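Local coordinates for protein putative hydrolase (Agrobacterium vitis, PDB 3LLC) that probably acts as an alpha/beta-hydrolase esterase that cleaves fatty acyl thioesters from proteins and may also hydrolyse acyl glucuronides, at residues 218-223 with 245-250; 55-60 with 253-258. All coordinates share one frame; numbering follows the deposited sequence.

Contact 1: 218-223 with 245-250; sequences PDVPYQ and GDHRLS
The imidazole of His247 packs against Asp219 and Val220, and the close part of the contact is confined to these three side chains. Asp219 CB lies over one ring face, 4.1 Å from the His247 ring centroid, as a CH-pi contact only 14° off the normal. The carboxylate stands steeply to the ring, its plane 77° from it, and Asp219 OD2 comes within 3.5 Å of His247 CG; that oxygen is hydrogen-bonded to Tyr178. Val220 CG2 reaches His247 CE1 at 3.6 Å, slanting in between face and edge. Chi1 of -172° places CG of His247 opposite the backbone N, which sets the ring beside Asp219 and Val220. The arrangement is consistent with a Ser-His-Asp triad: His247 ND1 is hydrogen-bonded to Asp217 and its NE2 to Ser114 on the probable nucleophile elbow, and Asp217 also binds the backbone N of Asp219 and Val220. The exposed margin is looser, Pro218 CD staying 4.3 Å from His247 N. Beside it the exposed Asp246 turns its carboxylate back to its own loop, where OD1 accepts weak bonds from the backbone N of Arg248 and Leu249. The two loops thus meet just before helices 222-230 and 252-266, which follow strands 209-214 and 237-242.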
# COMPACT_ATOMS: atom_id res chain seq x y z
N PRO A 218 -6.12 16.46 -3.78
CA PRO A 218 -5.70 16.90 -5.10
C PRO A 218 -4.87 15.87 -5.90
O PRO A 218 -4.57 16.14 -7.05
CB PRO A 218 -4.85 18.17 -4.81
CG PRO A 218 -4.17 17.79 -3.52
CD PRO A 218 -5.15 16.89 -2.75
N ASP A 219 -4.53 14.73 -5.31
CA ASP A 219 -3.66 13.71 -5.92
C ASP A 219 -4.46 12.49 -6.41
O ASP A 219 -4.32 12.09 -7.56
CB ASP A 219 -2.62 13.23 -4.93
CG ASP A 219 -1.73 14.37 -4.42
OD1 ASP A 219 -1.49 15.34 -5.17
OD2 ASP A 219 -1.31 14.32 -3.26
N VAL A 220 -5.28 11.92 -5.52
CA VAL A 220 -6.24 10.86 -5.89
C VAL A 220 -7.68 11.43 -5.78
O VAL A 220 -8.17 11.61 -4.68
CB VAL A 220 -6.06 9.61 -4.98
CG1 VAL A 220 -7.14 8.53 -5.30
CG2 VAL A 220 -4.65 9.01 -5.13
N PRO A 221 -8.35 11.75 -6.91
CA PRO A 221 -9.70 12.32 -6.87
C PRO A 221 -10.65 11.36 -6.16
O PRO A 221 -10.49 10.15 -6.34
CB PRO A 221 -10.10 12.45 -8.34
CG PRO A 221 -8.93 12.07 -9.15
CD PRO A 221 -7.87 11.51 -8.28
N TYR A 222 -11.59 11.87 -5.37
CA TYR A 222 -12.49 10.97 -4.63
C TYR A 222 -13.29 10.06 -5.59
O TYR A 222 -13.70 8.97 -5.21
CB TYR A 222 -13.42 11.75 -3.69
CG TYR A 222 -14.54 12.47 -4.38
CD1 TYR A 222 -15.76 11.83 -4.63
CD2 TYR A 222 -14.41 13.81 -4.78
CE1 TYR A 222 -16.78 12.48 -5.29
CE2 TYR A 222 -15.43 14.46 -5.44
CZ TYR A 222 -16.62 13.79 -5.69
OH TYR A 222 -17.64 14.43 -6.35
N GLN A 223 -13.53 10.54 -6.81
CA GLN A 223 -14.22 9.74 -7.86
C GLN A 223 -13.49 8.41 -8.14
O GLN A 223 -14.11 7.41 -8.60
CB GLN A 223 -14.37 10.55 -9.17
CG GLN A 223 -15.29 11.81 -9.06
CD GLN A 223 -14.56 13.12 -8.68
OE1 GLN A 223 -13.47 13.12 -8.07
NE2 GLN A 223 -15.21 14.25 -9.00
N GLY A 245 -11.28 16.28 3.81
CA GLY A 245 -10.06 15.52 3.90
C GLY A 245 -9.12 15.67 2.70
O GLY A 245 -9.59 15.78 1.56
N ASP A 246 -7.80 15.73 2.95
CA ASP A 246 -6.82 15.86 1.88
C ASP A 246 -6.15 14.54 1.62
O ASP A 246 -6.65 13.51 2.10
CB ASP A 246 -5.83 17.02 2.16
CG ASP A 246 -4.93 16.76 3.35
OD1 ASP A 246 -4.75 15.63 3.81
OD2 ASP A 246 -4.35 17.73 3.84
N HIS A 247 -5.06 14.51 0.85
CA HIS A 247 -4.46 13.22 0.49
C HIS A 247 -3.82 12.49 1.69
O HIS A 247 -3.79 11.28 1.73
CB HIS A 247 -3.41 13.34 -0.64
CG HIS A 247 -2.94 12.01 -1.15
ND1 HIS A 247 -3.82 11.07 -1.64
CD2 HIS A 247 -1.71 11.45 -1.20
CE1 HIS A 247 -3.14 9.97 -1.98
NE2 HIS A 247 -1.85 10.19 -1.74
N ARG A 248 -3.31 13.23 2.66
CA ARG A 248 -2.57 12.60 3.78
C ARG A 248 -3.48 11.98 4.85
O ARG A 248 -3.08 10.99 5.51
CB ARG A 248 -1.64 13.64 4.43
CG ARG A 248 -0.39 13.98 3.59
CD ARG A 248 0.40 15.17 4.20
N LEU A 249 -4.70 12.55 5.02
CA LEU A 249 -5.68 12.05 6.01
C LEU A 249 -4.99 11.70 7.33
O LEU A 249 -5.07 10.56 7.80
CB LEU A 249 -6.41 10.81 5.45
CG LEU A 249 -7.42 11.01 4.33
CD1 LEU A 249 -8.12 9.67 3.95
CD2 LEU A 249 -8.48 12.09 4.64
N SER A 250 -4.29 12.68 7.91
CA SER A 250 -3.49 12.46 9.12
C SER A 250 -3.76 13.49 10.22
O SER A 250 -3.00 13.60 11.19
CB SER A 250 -1.98 12.42 8.75
OG SER A 250 -1.57 13.65 8.17

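Contact 2: 55-60 with 253-258; sequences ALEMDD and QDIDRM
Glu57 has CG beside its backbone N (chi1 -72°) and a second bend at chi2 (-73°), which lays its chain and carboxylate across the methyl CG2 of Ile255. That methyl projects from helix 252-266 across the glutamate. It meets the whole length of the side chain: Glu57 CD and Ile255 CG2 are 3.6 Å apart, and CB, CG and both oxygens also lie near the methyl. The two side chains cross at about a right angle.

Met258, a selenomethionine, brings its terminal methyl to the base of the glutamate. Met258 CE lies 4.0 Å from Glu57 CB, and at 4.3 Å it is also near the backbone N of Met58. The side chain of Met58 leads off the other way, onto Cys40 and Trp42 of strand 39-43.

The helical segments cross at -45°, with their axes 10.8 Å apart at closest approach, a spacing bridged by Glu57 from one side and by Ile255 and Met258 from the other. On the far flank of 253-258, the guanidinium of Arg257 is held within its own helix. Its NH2 gives a nearly straight bond to a lone pair of Gln253 OE1, 2.8 Å away, and forms a salt bridge with Asp254 OD1.

The helices flank the central sheet of the alpha/beta-hydrolase fold. Between the two segments only van der Waals contact is made, by both the aliphatic part and the carboxylate of Glu57, while Glu57 OE1 takes its salt bridge from Arg259, one residue beyond 253-258. Arg259 also pairs with Asp60, so salt bridges tie the same two helices that the methyl groups pack together, and the positive charge of Arg259 would probably favour an ionised Glu57.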
# COMPACT_ATOMS: atom_id res chain seq x y z
N ALA A 55 1.53 5.06 9.87
CA ALA A 55 2.18 3.77 10.17
C ALA A 55 2.38 3.58 11.67
O ALA A 55 2.07 2.49 12.21
CB ALA A 55 3.52 3.61 9.42
N LEU A 56 2.89 4.63 12.35
CA LEU A 56 3.11 4.56 13.79
C LEU A 56 1.80 4.39 14.56
O LEU A 56 1.78 3.71 15.61
CB LEU A 56 3.86 5.81 14.31
CG LEU A 56 5.34 5.97 13.95
CD1 LEU A 56 5.89 7.36 14.48
CD2 LEU A 56 6.18 4.81 14.50
N GLU A 57 0.73 5.04 14.07
CA GLU A 57 -0.59 4.93 14.68
C GLU A 57 -1.17 3.52 14.57
O GLU A 57 -1.77 3.02 15.54
CB GLU A 57 -1.57 5.97 14.12
CG GLU A 57 -1.25 7.41 14.62
CD GLU A 57 -1.60 7.69 16.07
OE1 GLU A 57 -2.36 6.93 16.73
OE2 GLU A 57 -1.14 8.73 16.57
N MSE A 58 -0.98 2.91 13.40
CA MSE A 58 -1.40 1.49 13.18
C MSE A 58 -0.69 0.60 14.20
O MSE A 58 -1.32 -0.17 14.89
CB MSE A 58 -1.07 0.99 11.77
CG MSE A 58 -1.66 -0.41 11.43
SE MSE A 58 -0.73 -1.38 10.10
CE MSE A 58 0.84 -1.75 11.18
N ASP A 59 0.63 0.71 14.29
CA ASP A 59 1.41 -0.03 15.30
C ASP A 59 0.94 0.20 16.75
O ASP A 59 0.84 -0.77 17.53
CB ASP A 59 2.89 0.31 15.18
CG ASP A 59 3.72 -0.38 16.27
OD1 ASP A 59 4.01 -1.59 16.13
OD2 ASP A 59 4.07 0.27 17.27
N ASP A 60 0.66 1.46 17.12
CA ASP A 60 0.20 1.81 18.46
C ASP A 60 -1.16 1.16 18.78
O ASP A 60 -1.34 0.59 19.87
CB ASP A 60 0.10 3.33 18.63
CG ASP A 60 -0.33 3.72 20.02
OD1 ASP A 60 0.52 3.69 20.93
OD2 ASP A 60 -1.52 4.04 20.20
N GLN A 253 -8.72 13.89 13.91
CA GLN A 253 -10.01 13.27 13.51
C GLN A 253 -9.86 12.16 12.44
O GLN A 253 -10.59 11.18 12.49
CB GLN A 253 -11.01 14.33 13.03
CG GLN A 253 -10.57 15.03 11.73
CD GLN A 253 -11.62 15.97 11.21
OE1 GLN A 253 -12.59 15.52 10.56
NE2 GLN A 253 -11.44 17.27 11.46
N ASP A 254 -8.94 12.32 11.48
CA ASP A 254 -8.68 11.31 10.46
C ASP A 254 -8.05 10.03 11.07
O ASP A 254 -8.42 8.91 10.70
CB ASP A 254 -7.76 11.84 9.34
CG ASP A 254 -8.32 13.06 8.61
OD1 ASP A 254 -9.53 13.08 8.29
OD2 ASP A 254 -7.54 14.01 8.36
N ILE A 255 -7.09 10.21 11.95
CA ILE A 255 -6.44 9.10 12.65
C ILE A 255 -7.47 8.32 13.49
O ILE A 255 -7.45 7.07 13.44
CB ILE A 255 -5.27 9.61 13.51
CG1 ILE A 255 -4.14 10.14 12.60
CG2 ILE A 255 -4.69 8.51 14.47
CD1 ILE A 255 -3.59 9.19 11.57
N ASP A 256 -8.39 9.03 14.17
CA ASP A 256 -9.48 8.39 14.93
C ASP A 256 -10.34 7.51 14.01
O ASP A 256 -10.65 6.37 14.37
CB ASP A 256 -10.38 9.42 15.62
CG ASP A 256 -9.71 10.10 16.81
OD1 ASP A 256 -8.63 9.68 17.24
OD2 ASP A 256 -10.29 11.06 17.33
N ARG A 257 -10.72 8.03 12.82
CA ARG A 257 -11.50 7.21 11.86
C ARG A 257 -10.72 5.98 11.38
O ARG A 257 -11.27 4.88 11.26
CB ARG A 257 -11.98 8.02 10.63
CG ARG A 257 -13.29 8.77 10.85
CD ARG A 257 -13.72 9.52 9.55
NE ARG A 257 -12.88 10.70 9.35
CZ ARG A 257 -13.08 11.89 9.89
NH1 ARG A 257 -14.15 12.14 10.63
NH2 ARG A 257 -12.19 12.87 9.66
N MSE A 258 -9.43 6.15 11.09
CA MSE A 258 -8.62 5.03 10.61
C MSE A 258 -8.46 3.97 11.72
O MSE A 258 -8.55 2.76 11.46
CB MSE A 258 -7.21 5.51 10.20
CG MSE A 258 -6.36 4.40 9.61
SE MSE A 258 -4.48 4.96 9.32
CE MSE A 258 -3.94 4.97 11.07

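From the N terminus, the chain first enters contact 2 at 55-60, on the helix between strands 39-43 and 68-72. It then adds four strands of the central sheet before reaching 218-223, after strand 209-214. Helix 222-230 and the last strand, 237-242, lead to 245-250, which closes the short loop of contact 1. Only then does 253-258 close the long loop of contact 2, so contact 1 is nested inside it. Their centres are 16 Å apart, yet they touch where the His247 loop enters the final helix: Leu249 O lies 3.3 Å from Asp254 CB. The loop of the probable catalytic histidine thereby runs directly onto the helix that packs on 53-65.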